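Local coordinates for protein 1d10 (Caenorhabditis elegans, PDB 1T9F), which is of unknown function but adopts the beta-trefoil fold of MIR-repeat proteins, with probable kinship to the SDF2 family, at residues A[3-8]-A[127-132]; A[13-18]-A[172-177]; A[20-25]-A[156-161]; A[142-147]-A[168-173]. All coordinates share one frame; numbering follows the deposited sequence.

Interaction 1 (A[3-8]-A[127-132])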
loop_
_atom_site.group_PDB
_atom_site.type_symbol
_atom_site.label_atom_id
_atom_site.label_comp_id
_atom_site.label_asym_id
_atom_site.label_seq_id
_atom_site.Cartn_x
_atom_site.Cartn_y
_atom_site.Cartn_z
ATOM N N ASP A 3 2.595 -6.972 23.382
ATOM C CA ASP A 3 3.102 -5.650 23.021
ATOM C C ASP A 3 4.381 -5.729 22.194
ATOM O O ASP A 3 5.030 -4.712 21.953
ATOM C CB ASP A 3 3.365 -4.829 24.289
ATOM C CG ASP A 3 2.306 -5.049 25.358
ATOM O OD1 ASP A 3 1.102 -4.952 25.035
ATOM O OD2 ASP A 3 2.680 -5.317 26.523
ATOM N N GLU A 4 4.738 -6.934 21.762
ATOM C CA GLU A 4 5.946 -7.125 20.972
ATOM C C GLU A 4 5.665 -7.921 19.697
ATOM O O GLU A 4 6.536 -8.613 19.174
ATOM C CB GLU A 4 7.022 -7.820 21.822
ATOM C CG GLU A 4 8.402 -7.874 21.175
ATOM C CD GLU A 4 9.513 -8.172 22.169
ATOM O OE1 GLU A 4 10.681 -8.294 21.737
ATOM O OE2 GLU A 4 9.224 -8.280 23.380
ATOM N N ASP A 5 4.435 -7.816 19.202
ATOM C CA ASP A 5 4.041 -8.498 17.973
ATOM C C ASP A 5 4.156 -7.480 16.841
ATOM O O ASP A 5 3.338 -7.451 15.920
ATOM C CB ASP A 5 2.595 -9.009 18.078
ATOM C CG ASP A 5 1.568 -7.882 18.157
ATOM O OD1 ASP A 5 0.359 -8.188 18.251
ATOM O OD2 ASP A 5 1.959 -6.694 18.126
ATOM N N PHE A 6 5.187 -6.645 16.920
ATOM C CA PHE A 6 5.409 -5.597 15.933
ATOM C C PHE A 6 5.776 -6.058 14.531
ATOM O O PHE A 6 6.297 -7.150 14.328
ATOM C CB PHE A 6 6.470 -4.615 16.439
ATOM C CG PHE A 6 7.692 -5.276 17.002
ATOM C CD1 PHE A 6 8.512 -6.060 16.200
ATOM C CD2 PHE A 6 8.027 -5.110 18.341
ATOM C CE1 PHE A 6 9.655 -6.672 16.726
ATOM C CE2 PHE A 6 9.165 -5.716 18.875
ATOM C CZ PHE A 6 9.980 -6.498 18.064
ATOM N N VAL A 7 5.483 -5.194 13.565
ATOM C CA VAL A 7 5.774 -5.448 12.162
ATOM C C VAL A 7 7.251 -5.144 11.972
ATOM O O VAL A 7 7.742 -4.122 12.451
ATOM C CB VAL A 7 4.937 -4.523 11.262
ATOM C CG1 VAL A 7 5.226 -4.815 9.809
ATOM C CG2 VAL A 7 3.457 -4.710 11.565
ATOM N N THR A 8 7.955 -6.022 11.266
ATOM C CA THR A 8 9.389 -5.856 11.071
ATOM C C THR A 8 9.837 -5.551 9.649
ATOM O O THR A 8 9.148 -5.857 8.675
ATOM C CB THR A 8 10.139 -7.105 11.564
ATOM O OG1 THR A 8 9.791 -8.224 10.740
ATOM C CG2 THR A 8 9.757 -7.415 13.010
ATOM N N LEU A 127 2.358 -2.367 15.466
ATOM C CA LEU A 127 1.936 -3.668 15.981
ATOM C C LEU A 127 1.046 -4.351 14.945
ATOM O O LEU A 127 0.190 -3.718 14.324
ATOM C CB LEU A 127 1.159 -3.496 17.290
ATOM C CG LEU A 127 1.812 -2.701 18.426
ATOM C CD1 LEU A 127 0.811 -2.526 19.561
ATOM C CD2 LEU A 127 3.065 -3.411 18.917
ATOM N N GLU A 128 1.250 -5.649 14.764
ATOM C CA GLU A 128 0.484 -6.419 13.797
ATOM C C GLU A 128 -1.003 -6.496 14.139
ATOM O O GLU A 128 -1.824 -6.846 13.291
ATOM C CB GLU A 128 1.066 -7.830 13.704
ATOM C CG GLU A 128 0.451 -8.694 12.621
ATOM C CD GLU A 128 1.263 -9.947 12.365
ATOM O OE1 GLU A 128 2.493 -9.816 12.182
ATOM O OE2 GLU A 128 0.677 -11.051 12.339
ATOM N N SER A 129 -1.343 -6.150 15.378
ATOM C CA SER A 129 -2.725 -6.213 15.851
ATOM C C SER A 129 -3.485 -4.893 15.788
ATOM O O SER A 129 -4.633 -4.814 16.225
ATOM C CB SER A 129 -2.742 -6.705 17.294
ATOM O OG SER A 129 -2.132 -5.743 18.140
ATOM N N GLU A 130 -2.864 -3.855 15.252
ATOM C CA GLU A 130 -3.545 -2.577 15.207
ATOM C C GLU A 130 -3.893 -2.139 13.798
ATOM O O GLU A 130 -3.337 -2.640 12.818
ATOM C CB GLU A 130 -2.686 -1.508 15.882
ATOM C CG GLU A 130 -1.541 -0.999 15.032
ATOM C CD GLU A 130 -0.519 -0.232 15.845
ATOM O OE1 GLU A 130 0.352 -0.882 16.460
ATOM O OE2 GLU A 130 -0.594 1.017 15.882
ATOM N N GLN A 131 -4.836 -1.212 13.702
ATOM C CA GLN A 131 -5.217 -0.692 12.409
ATOM C C GLN A 131 -4.260 0.462 12.188
ATOM O O GLN A 131 -3.663 0.968 13.141
ATOM C CB GLN A 131 -6.663 -0.196 12.410
ATOM C CG GLN A 131 -7.671 -1.259 12.785
ATOM C CD GLN A 131 -9.016 -1.052 12.125
ATOM O OE1 GLN A 131 -9.440 0.077 11.888
ATOM N NE2 GLN A 131 -9.704 -2.148 11.832
ATOM N N PHE A 132 -4.106 0.875 10.939
ATOM C CA PHE A 132 -3.197 1.956 10.626
ATOM C C PHE A 132 -3.568 2.596 9.306
ATOM O O PHE A 132 -4.408 2.085 8.568
ATOM C CB PHE A 132 -1.761 1.416 10.530
ATOM C CG PHE A 132 -1.560 0.401 9.423
ATOM C CD1 PHE A 132 -1.893 -0.940 9.612
ATOM C CD2 PHE A 132 -1.068 0.794 8.180
ATOM C CE1 PHE A 132 -1.740 -1.878 8.573
ATOM C CE2 PHE A 132 -0.913 -0.132 7.141
ATOM C CZ PHE A 132 -1.250 -1.465 7.337
#
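Asp-5 and Phe-6 lie against Leu-127 and Glu-128 where the N-terminal approach to this beta-trefoil meets a type I beta turn, Leu-127 to Glu-130, that leads into strand 131-136. The polar part is carried by the backbone: Glu-128 N donates to Asp-5 O at 3.0 Å, with an angle of 162° at the hydrogen. Beside it Phe-6 and Leu-127 form a single beta bridge, too short to make a sheet. The Asp-5 side chain adds close approaches. Its CG sits between the backbone N and the carbonyl carbon (chi1 66°), which swings the carboxylate over the start of the turn, OD2 reaching to 3.4 Å from Leu-127 CB. The other oxygen, OD1, approaches Ser-129 OG to 3.5 Å; at this partly exposed site a charged group can keep solvent contact while its oxygens lie along the turn. With an alanine here, Leu-127 and Ser-129 would probably lose their cover, leaving a gap above the turn. Carbon contacts are looser. Val-7, buried and also touching Trp-126, brings CG2 to 4.0 Å from Glu-128 N. Leu-127, crossing the Asp-5 side chain at about a right angle, directs CD2 to 3.8 Å from Asp-3 O and makes an apolar contact with Phe-6, CD2 to CB 4.4 Å.

Interaction 2 (A[13-18]-A[172-177])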
loop_
_atom_site.group_PDB
_atom_site.type_symbol
_atom_site.label_atom_id
_atom_site.label_comp_id
_atom_site.label_asym_id
_atom_site.label_seq_id
_atom_site.Cartn_x
_atom_site.Cartn_y
_atom_site.Cartn_z
ATOM N N LEU A 13 3.925 -9.502 3.977
ATOM C CA LEU A 13 2.570 -9.669 4.479
ATOM C C LEU A 13 1.494 -9.109 3.561
ATOM O O LEU A 13 1.791 -8.566 2.499
ATOM C CB LEU A 13 2.481 -9.026 5.865
ATOM C CG LEU A 13 3.288 -7.735 5.999
ATOM C CD1 LEU A 13 2.586 -6.643 5.247
ATOM C CD2 LEU A 13 3.462 -7.350 7.454
ATOM N N LYS A 14 0.242 -9.270 3.977
ATOM C CA LYS A 14 -0.907 -8.779 3.228
ATOM C C LYS A 14 -1.490 -7.577 3.957
ATOM O O LYS A 14 -1.481 -7.531 5.188
ATOM C CB LYS A 14 -1.987 -9.859 3.130
ATOM C CG LYS A 14 -1.555 -11.136 2.442
ATOM C CD LYS A 14 -2.510 -12.268 2.806
ATOM C CE LYS A 14 -2.055 -13.591 2.231
ATOM N NZ LYS A 14 -2.673 -14.740 2.965
ATOM N N PHE A 15 -1.987 -6.608 3.194
ATOM C CA PHE A 15 -2.607 -5.416 3.754
ATOM C C PHE A 15 -4.102 -5.522 3.490
ATOM O O PHE A 15 -4.546 -5.446 2.344
ATOM C CB PHE A 15 -2.047 -4.148 3.100
ATOM C CG PHE A 15 -0.630 -3.835 3.506
ATOM C CD1 PHE A 15 0.437 -4.550 2.972
ATOM C CD2 PHE A 15 -0.370 -2.866 4.466
ATOM C CE1 PHE A 15 1.738 -4.308 3.395
ATOM C CE2 PHE A 15 0.929 -2.615 4.900
ATOM C CZ PHE A 15 1.984 -3.338 4.365
ATOM N N ILE A 16 -4.875 -5.695 4.557
ATOM C CA ILE A 16 -6.322 -5.844 4.438
ATOM C C ILE A 16 -7.071 -4.556 4.786
ATOM O O ILE A 16 -6.810 -3.935 5.819
ATOM C CB ILE A 16 -6.823 -6.971 5.370
ATOM C CG1 ILE A 16 -6.119 -8.285 5.012
ATOM C CG2 ILE A 16 -8.346 -7.116 5.261
ATOM C CD1 ILE A 16 -6.522 -9.436 5.894
ATOM N N ASN A 17 -8.004 -4.150 3.934
ATOM C CA ASN A 17 -8.754 -2.940 4.236
ATOM C C ASN A 17 -9.746 -3.252 5.348
ATOM O O ASN A 17 -10.625 -4.109 5.205
ATOM C CB ASN A 17 -9.463 -2.413 2.991
ATOM C CG ASN A 17 -10.075 -1.047 3.218
ATOM O OD1 ASN A 17 -11.210 -0.935 3.665
ATOM N ND2 ASN A 17 -9.317 -0.001 2.925
ATOM N N ALA A 18 -9.577 -2.563 6.470
ATOM C CA ALA A 18 -10.407 -2.757 7.656
ATOM C C ALA A 18 -11.917 -2.827 7.448
ATOM O O ALA A 18 -12.575 -3.749 7.931
ATOM C CB ALA A 18 -10.092 -1.670 8.676
ATOM N N TRP A 172 -6.355 0.464 7.366
ATOM C CA TRP A 172 -5.827 -0.830 6.949
ATOM C C TRP A 172 -5.391 -1.654 8.151
ATOM O O TRP A 172 -5.162 -1.124 9.243
ATOM C CB TRP A 172 -4.625 -0.656 6.007
ATOM C CG TRP A 172 -4.950 0.109 4.753
ATOM C CD1 TRP A 172 -4.942 1.465 4.594
ATOM C CD2 TRP A 172 -5.368 -0.442 3.498
ATOM N NE1 TRP A 172 -5.331 1.797 3.314
ATOM C CE2 TRP A 172 -5.601 0.642 2.622
ATOM C CE3 TRP A 172 -5.573 -1.751 3.031
ATOM C CZ2 TRP A 172 -6.031 0.459 1.303
ATOM C CZ3 TRP A 172 -6.001 -1.930 1.714
ATOM C CH2 TRP A 172 -6.226 -0.827 0.868
ATOM N N LYS A 173 -5.256 -2.951 7.916
ATOM C CA LYS A 173 -4.846 -3.912 8.928
ATOM C C LYS A 173 -3.875 -4.890 8.271
ATOM O O LYS A 173 -4.075 -5.294 7.126
ATOM C CB LYS A 173 -6.077 -4.658 9.445
ATOM C CG LYS A 173 -5.776 -5.836 10.327
ATOM C CD LYS A 173 -7.044 -6.650 10.593
ATOM C CE LYS A 173 -7.645 -7.161 9.286
ATOM N NZ LYS A 173 -8.827 -8.041 9.485
ATOM N N VAL A 174 -2.828 -5.270 8.997
ATOM C CA VAL A 174 -1.826 -6.190 8.476
ATOM C C VAL A 174 -2.151 -7.631 8.845
ATOM O O VAL A 174 -2.821 -7.890 9.840
ATOM C CB VAL A 174 -0.418 -5.829 9.018
ATOM C CG1 VAL A 174 0.530 -6.995 8.852
ATOM C CG2 VAL A 174 0.127 -4.623 8.276
ATOM N N ALA A 175 -1.680 -8.567 8.029
ATOM C CA ALA A 175 -1.896 -9.989 8.274
ATOM C C ALA A 175 -0.747 -10.768 7.642
ATOM O O ALA A 175 -0.255 -10.415 6.565
ATOM C CB ALA A 175 -3.232 -10.436 7.678
ATOM N N GLU A 176 -0.303 -11.824 8.310
ATOM C CA GLU A 176 0.783 -12.610 7.756
ATOM C C GLU A 176 0.271 -13.571 6.701
ATOM O O GLU A 176 -0.471 -14.505 7.008
ATOM C CB GLU A 176 1.511 -13.399 8.844
ATOM C CG GLU A 176 2.545 -14.350 8.271
ATOM C CD GLU A 176 3.902 -14.208 8.924
ATOM O OE1 GLU A 176 4.076 -14.712 10.055
ATOM O OE2 GLU A 176 4.789 -13.583 8.304
ATOM N N GLY A 177 0.652 -13.325 5.453
ATOM C CA GLY A 177 0.245 -14.212 4.382
ATOM C C GLY A 177 1.065 -15.473 4.561
ATOM O O GLY A 177 0.536 -16.543 4.871
#
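Ile-16 N donates to Lys-173 O at 2.7 Å with an angle of 160° at the hydrogen, the shortest bond between strands 13-17 and 172-175. Lys-173 N returns a bond of 2.8 Å to Ile-16 O, so these two residues form an antiparallel hydrogen-bonded pair. Lys-14 and Ala-175 form the next one, Lys-14 N lying 2.9 Å from Ala-175 O. Between and beyond them, Phe-15 with Val-174 and Asn-17 with Trp-172 are non-hydrogen-bonded pairs. The pairing joins the first and last strands of the six-stranded barrel of the beta-trefoil and thereby closes it. Side chains alternate between the two faces of the sheet. On one face Ile-16 and Lys-173 run side by side; a bend at chi3 (59°) lays the lysine's CE 4.0 Å from Ile-16 CB, its aliphatic stem suiting an apolar neighbour, and Ile-16 CD1 meets Ala-175 CB at 3.9 Å. Lys-14 on this face extends to a salt bridge with Asp-47. The other face carries Phe-15, Val-174, Asn-17 and Trp-172, and there Phe-15 and Val-174, pointing the same way, also touch Trp-126. Packing is tight where Val-174 CG1 meets Leu-13 CD2 at 3.3 Å. Asn-17 spans one face of the indole: CB makes a CH-pi contact 4.2 Å from the centroid of the Trp-172 six-membered ring. The Asn-17 amide stands almost upright on the ring, the planes 86° apart, while ND2 bonds to Gly-169 O and OD1 accepts from Asp-20 N. ND2 of Asn-17 sits 3.6 Å above the Trp-172 ring plane, offset toward the rim.

Interaction 3 (A[20-25]-A[156-161])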
loop_
_atom_site.group_PDB
_atom_site.type_symbol
_atom_site.label_atom_id
_atom_site.label_comp_id
_atom_site.label_asym_id
_atom_site.label_seq_id
_atom_site.Cartn_x
_atom_site.Cartn_y
_atom_site.Cartn_z
ATOM N N ASP A 20 -13.655 -2.930 4.362
ATOM C CA ASP A 20 -14.107 -3.720 3.216
ATOM C C ASP A 20 -13.607 -5.163 3.246
ATOM O O ASP A 20 -14.242 -6.056 2.684
ATOM C CB ASP A 20 -13.660 -3.056 1.907
ATOM C CG ASP A 20 -14.231 -3.743 0.688
ATOM O OD1 ASP A 20 -15.448 -4.024 0.694
ATOM O OD2 ASP A 20 -13.476 -3.994 -0.272
ATOM N N GLY A 21 -12.466 -5.393 3.887
ATOM C CA GLY A 21 -11.922 -6.744 3.958
ATOM C C GLY A 21 -11.078 -7.166 2.757
ATOM O O GLY A 21 -10.502 -8.254 2.753
ATOM N N SER A 22 -10.998 -6.313 1.738
ATOM C CA SER A 22 -10.213 -6.613 0.539
ATOM C C SER A 22 -8.708 -6.459 0.799
ATOM O O SER A 22 -8.299 -5.689 1.672
ATOM C CB SER A 22 -10.642 -5.687 -0.599
ATOM O OG SER A 22 -10.567 -4.330 -0.204
ATOM N N ARG A 23 -7.890 -7.187 0.040
ATOM C CA ARG A 23 -6.439 -7.140 0.211
ATOM C C ARG A 23 -5.746 -6.299 -0.846
ATOM O O ARG A 23 -6.077 -6.395 -2.030
ATOM C CB ARG A 23 -5.842 -8.548 0.168
ATOM C CG ARG A 23 -6.183 -9.418 1.354
ATOM C CD ARG A 23 -7.526 -10.095 1.182
ATOM N NE ARG A 23 -7.965 -10.745 2.415
ATOM C CZ ARG A 23 -7.322 -11.741 3.011
ATOM N NH1 ARG A 23 -6.198 -12.222 2.492
ATOM N NH2 ARG A 23 -7.805 -12.254 4.134
ATOM N N LEU A 24 -4.782 -5.485 -0.415
ATOM C CA LEU A 24 -4.024 -4.636 -1.343
ATOM C C LEU A 24 -3.439 -5.595 -2.362
ATOM O O LEU A 24 -2.916 -6.660 -1.998
ATOM C CB LEU A 24 -2.920 -3.873 -0.612
ATOM C CG LEU A 24 -2.244 -2.781 -1.450
ATOM C CD1 LEU A 24 -3.273 -1.777 -1.916
ATOM C CD2 LEU A 24 -1.172 -2.092 -0.624
ATOM N N HIS A 25 -3.472 -5.204 -3.631
ATOM C CA HIS A 25 -3.075 -6.138 -4.676
ATOM C C HIS A 25 -2.497 -5.464 -5.918
ATOM O O HIS A 25 -2.753 -4.283 -6.188
ATOM C CB HIS A 25 -4.357 -6.915 -5.026
ATOM C CG HIS A 25 -4.193 -8.024 -6.024
ATOM N ND1 HIS A 25 -4.306 -7.824 -7.382
ATOM C CD2 HIS A 25 -4.038 -9.359 -5.851
ATOM C CE1 HIS A 25 -4.231 -8.988 -8.005
ATOM N NE2 HIS A 25 -4.069 -9.935 -7.098
ATOM N N GLY A 156 -14.696 -6.588 -10.380
ATOM C CA GLY A 156 -14.945 -6.688 -8.955
ATOM C C GLY A 156 -13.823 -6.188 -8.062
ATOM O O GLY A 156 -14.007 -6.065 -6.853
ATOM N N GLN A 157 -12.660 -5.908 -8.635
ATOM C CA GLN A 157 -11.540 -5.425 -7.834
ATOM C C GLN A 157 -11.765 -3.959 -7.470
ATOM O O GLN A 157 -12.235 -3.169 -8.293
ATOM C CB GLN A 157 -10.231 -5.621 -8.600
ATOM C CG GLN A 157 -9.907 -7.098 -8.828
ATOM C CD GLN A 157 -8.554 -7.332 -9.460
ATOM O OE1 GLN A 157 -7.605 -6.597 -9.210
ATOM N NE2 GLN A 157 -8.452 -8.384 -10.267
ATOM N N ARG A 158 -11.449 -3.599 -6.230
ATOM C CA ARG A 158 -11.659 -2.228 -5.767
ATOM C C ARG A 158 -10.572 -1.239 -6.174
ATOM O O ARG A 158 -9.385 -1.574 -6.194
ATOM C CB ARG A 158 -11.821 -2.202 -4.245
ATOM C CG ARG A 158 -13.063 -2.922 -3.720
ATOM C CD ARG A 158 -12.887 -4.429 -3.720
ATOM N NE ARG A 158 -13.816 -5.097 -2.810
ATOM C CZ ARG A 158 -15.078 -5.399 -3.099
ATOM N NH1 ARG A 158 -15.583 -5.098 -4.287
ATOM N NH2 ARG A 158 -15.840 -6.006 -2.193
ATOM N N GLU A 159 -10.990 -0.016 -6.501
ATOM C CA GLU A 159 -10.049 1.027 -6.891
ATOM C C GLU A 159 -9.324 1.545 -5.651
ATOM O O GLU A 159 -9.949 1.830 -4.628
ATOM C CB GLU A 159 -10.774 2.197 -7.579
ATOM C CG GLU A 159 -9.859 3.382 -7.895
ATOM C CD GLU A 159 -10.616 4.623 -8.369
ATOM O OE1 GLU A 159 -11.722 4.883 -7.849
ATOM O OE2 GLU A 159 -10.095 5.343 -9.248
ATOM N N VAL A 160 -8.004 1.638 -5.756
ATOM C CA VAL A 160 -7.153 2.137 -4.686
ATOM C C VAL A 160 -6.646 3.508 -5.148
ATOM O O VAL A 160 -6.146 3.652 -6.274
ATOM C CB VAL A 160 -5.946 1.204 -4.451
ATOM C CG1 VAL A 160 -4.986 1.838 -3.449
ATOM C CG2 VAL A 160 -6.416 -0.156 -3.940
ATOM N N VAL A 161 -6.775 4.514 -4.295
ATOM C CA VAL A 161 -6.345 5.857 -4.666
ATOM C C VAL A 161 -5.760 6.636 -3.496
ATOM O O VAL A 161 -5.680 6.139 -2.372
ATOM C CB VAL A 161 -7.517 6.695 -5.219
ATOM C CG1 VAL A 161 -8.201 5.966 -6.368
ATOM C CG2 VAL A 161 -8.506 6.992 -4.104
#
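Asp-20 forms a salt bridge with Arg-158 at the edge of the beta-trefoil cap, the part built of hairpins beside the barrel. The contact joins strand 23-27 and the loop before it to strand 158-163; both strands pair with strand 38-43 rather than with each other. The two charged side chains approach from opposite directions, Asp-20 CG lying anti to the backbone N (chi1 -174°), which carries the carboxylate out toward Arg-158. OD2 of Asp-20 lies 2.8 Å from Arg-158 NE, but the hydrogen bond is bent to 122° and weak. The carboxylate and guanidinium planes are 44° apart, and OD1 of Asp-20 stays 3.5 Å from Arg-158 NH2. Ser-22, two residues on, steadies the acid: its OG donates to Asp-20 OD2 at 2.9 Å, on the anti side of the carboxylate. Its CB meets the edge of the guanidinium, 3.9 Å from Arg-158 NE. At Leu-24 the contact is apolar: it crosses Val-160 at about a right angle, CD1 to CG2 4.1 Å, near Val-40 and Leu-143, two buried branched chains that bring no polar atom needing a partner. Last comes His-25, whose ring stands steeply to the amide of Gln-157. That amide is held by Thr-41 OG1, which bonds to its OE1, and OE1 of Gln-157 approaches His-25 ND1 no closer than 4.0 Å.

Interaction 4 (A[142-147]-A[168-173])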
loop_
_atom_site.group_PDB
_atom_site.type_symbol
_atom_site.label_atom_id
_atom_site.label_comp_id
_atom_site.label_asym_id
_atom_site.label_seq_id
_atom_site.Cartn_x
_atom_site.Cartn_y
_atom_site.Cartn_z
ATOM N N TYR A 142 -3.595 9.976 1.551
ATOM C CA TYR A 142 -3.761 8.739 2.288
ATOM C C TYR A 142 -4.107 7.607 1.327
ATOM O O TYR A 142 -4.871 7.795 0.376
ATOM C CB TYR A 142 -4.881 8.895 3.309
ATOM C CG TYR A 142 -4.572 9.873 4.418
ATOM C CD1 TYR A 142 -3.834 9.482 5.531
ATOM C CD2 TYR A 142 -5.020 11.197 4.355
ATOM C CE1 TYR A 142 -3.549 10.379 6.560
ATOM C CE2 TYR A 142 -4.739 12.105 5.381
ATOM C CZ TYR A 142 -4.002 11.687 6.479
ATOM O OH TYR A 142 -3.708 12.576 7.497
ATOM N N LEU A 143 -3.531 6.436 1.562
ATOM C CA LEU A 143 -3.823 5.279 0.720
ATOM C C LEU A 143 -5.257 4.920 1.095
ATOM O O LEU A 143 -5.535 4.662 2.265
ATOM C CB LEU A 143 -2.880 4.122 1.069
ATOM C CG LEU A 143 -3.085 2.812 0.305
ATOM C CD1 LEU A 143 -2.712 3.010 -1.152
ATOM C CD2 LEU A 143 -2.227 1.725 0.936
ATOM N N SER A 144 -6.166 4.914 0.124
ATOM C CA SER A 144 -7.565 4.619 0.435
ATOM C C SER A 144 -8.324 3.942 -0.689
ATOM O O SER A 144 -7.978 4.084 -1.861
ATOM C CB SER A 144 -8.320 5.914 0.771
ATOM O OG SER A 144 -7.623 6.721 1.703
ATOM N N LEU A 145 -9.359 3.196 -0.320
ATOM C CA LEU A 145 -10.213 2.572 -1.317
ATOM C C LEU A 145 -11.182 3.703 -1.667
ATOM O O LEU A 145 -11.769 4.325 -0.773
ATOM C CB LEU A 145 -10.979 1.386 -0.723
ATOM C CG LEU A 145 -10.140 0.176 -0.299
ATOM C CD1 LEU A 145 -11.059 -0.983 0.076
ATOM C CD2 LEU A 145 -9.222 -0.230 -1.443
ATOM N N SER A 146 -11.317 3.994 -2.954
ATOM C CA SER A 146 -12.204 5.060 -3.412
ATOM C C SER A 146 -13.661 4.669 -3.233
ATOM O O SER A 146 -14.537 5.527 -3.163
ATOM C CB SER A 146 -11.959 5.353 -4.889
ATOM O OG SER A 146 -12.417 4.272 -5.677
ATOM N N GLY A 147 -13.913 3.365 -3.166
ATOM C CA GLY A 147 -15.272 2.879 -3.014
ATOM C C GLY A 147 -15.791 2.415 -4.362
ATOM O O GLY A 147 -16.884 1.863 -4.473
ATOM N N GLY A 168 -13.496 6.593 4.967
ATOM C CA GLY A 168 -13.896 5.306 5.503
ATOM C C GLY A 168 -13.169 4.172 4.801
ATOM O O GLY A 168 -13.387 2.998 5.109
ATOM N N GLY A 169 -12.312 4.523 3.848
ATOM C CA GLY A 169 -11.553 3.511 3.129
ATOM C C GLY A 169 -10.062 3.634 3.406
ATOM O O GLY A 169 -9.255 2.937 2.789
ATOM N N SER A 170 -9.699 4.500 4.352
ATOM C CA SER A 170 -8.294 4.745 4.699
ATOM C C SER A 170 -7.691 3.837 5.773
ATOM O O SER A 170 -6.473 3.804 5.945
ATOM C CB SER A 170 -8.118 6.200 5.142
ATOM O OG SER A 170 -8.622 7.099 4.165
ATOM N N ALA A 171 -8.525 3.101 6.495
ATOM C CA ALA A 171 -8.017 2.230 7.548
ATOM C C ALA A 171 -7.580 0.859 7.030
ATOM O O ALA A 171 -8.335 0.177 6.342
ATOM C CB ALA A 171 -9.064 2.065 8.631
ATOM N N TRP A 172 -6.355 0.464 7.366
ATOM C CA TRP A 172 -5.827 -0.830 6.949
ATOM C C TRP A 172 -5.391 -1.654 8.151
ATOM O O TRP A 172 -5.162 -1.124 9.243
ATOM C CB TRP A 172 -4.625 -0.656 6.007
ATOM C CG TRP A 172 -4.950 0.109 4.753
ATOM C CD1 TRP A 172 -4.942 1.465 4.594
ATOM C CD2 TRP A 172 -5.368 -0.442 3.498
ATOM N NE1 TRP A 172 -5.331 1.797 3.314
ATOM C CE2 TRP A 172 -5.601 0.642 2.622
ATOM C CE3 TRP A 172 -5.573 -1.751 3.031
ATOM C CZ2 TRP A 172 -6.031 0.459 1.303
ATOM C CZ3 TRP A 172 -6.001 -1.930 1.714
ATOM C CH2 TRP A 172 -6.226 -0.827 0.868
ATOM N N LYS A 173 -5.256 -2.951 7.916
ATOM C CA LYS A 173 -4.846 -3.912 8.928
ATOM C C LYS A 173 -3.875 -4.890 8.271
ATOM O O LYS A 173 -4.075 -5.294 7.126
ATOM C CB LYS A 173 -6.077 -4.658 9.445
ATOM C CG LYS A 173 -5.776 -5.836 10.327
ATOM C CD LYS A 173 -7.044 -6.650 10.593
ATOM C CE LYS A 173 -7.645 -7.161 9.286
ATOM N NZ LYS A 173 -8.827 -8.041 9.485
HETATM O O HOH W 1 -4.240 5.309 4.691
#
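Leu-143 meets the indole of Trp-172 in two ways, by its side chain over a face and by its carbonyl at the edge. With CG anti to the backbone N (chi1 178°), Leu-143 carries CD2 to 3.7 Å above the Trp-172 ring plane, offset toward the rim, on the face opposite Asn-17, so the ring is sandwiched. At the edge Trp-172 NE1 donates to Leu-143 O at 3.1 Å, almost perfectly straight (178°). The oxygen lies in the ring plane, yet the N-H comes from well above the carbonyl plane, 59° out of it. A water at the same edge lies 2.8 Å from Leu-143 O, with Ser-170 O also within its reach. The indole bond fixes the rotation of the ring, and Leu-145 adds CD2 obliquely at 3.8 Å from Trp-172 CH2. A leucine in place of Trp-172 would probably leave Leu-143 O without its indole partner and open a gap between Leu-143 and Asn-17. Farther from the ring, the hydroxyls of Ser-144 and Ser-170 meet at 2.7 Å, OG to OG. Each has a further partner, Thr-163 OG1 for Ser-144 and Thr-167 N for Ser-170, so small hydroxyl side chains suit this buried spot. Leu-145 N donates to Gly-169 O at 3.1 Å; a CB on Gly-169 would run into Leu-145 O, so a larger residue would fit poorly. Strand 142-146 of the hairpin cap thus meets the loop entering the last barrel strand, a barrel-cap junction within the third MIR repeat of the beta-trefoil.

Overall arrangement
Interaction 1 is a surface contact, one backbone bond and a carboxylate over a turn, whereas interaction 4 is wholly buried and depends on an indole, two serines and leucines. Interactions 2 and 3 lie between these extremes. Interaction 2 is regular strand pairing within the barrel; interaction 3 joins strand 23-27 and the loop before it to strand 158-163, not its sheet neighbour, through side chains alone, its salt bridge at the partly exposed end and its aliphatic contact inside. Interactions 2 and 4 share Trp-172, the one using its backbone in the barrel, the other its ring toward the cap. Strands 142-146 and 158-163 tie interaction 4 to interaction 3, and Phe-132 links interaction 1 to the barrel at Trp-172.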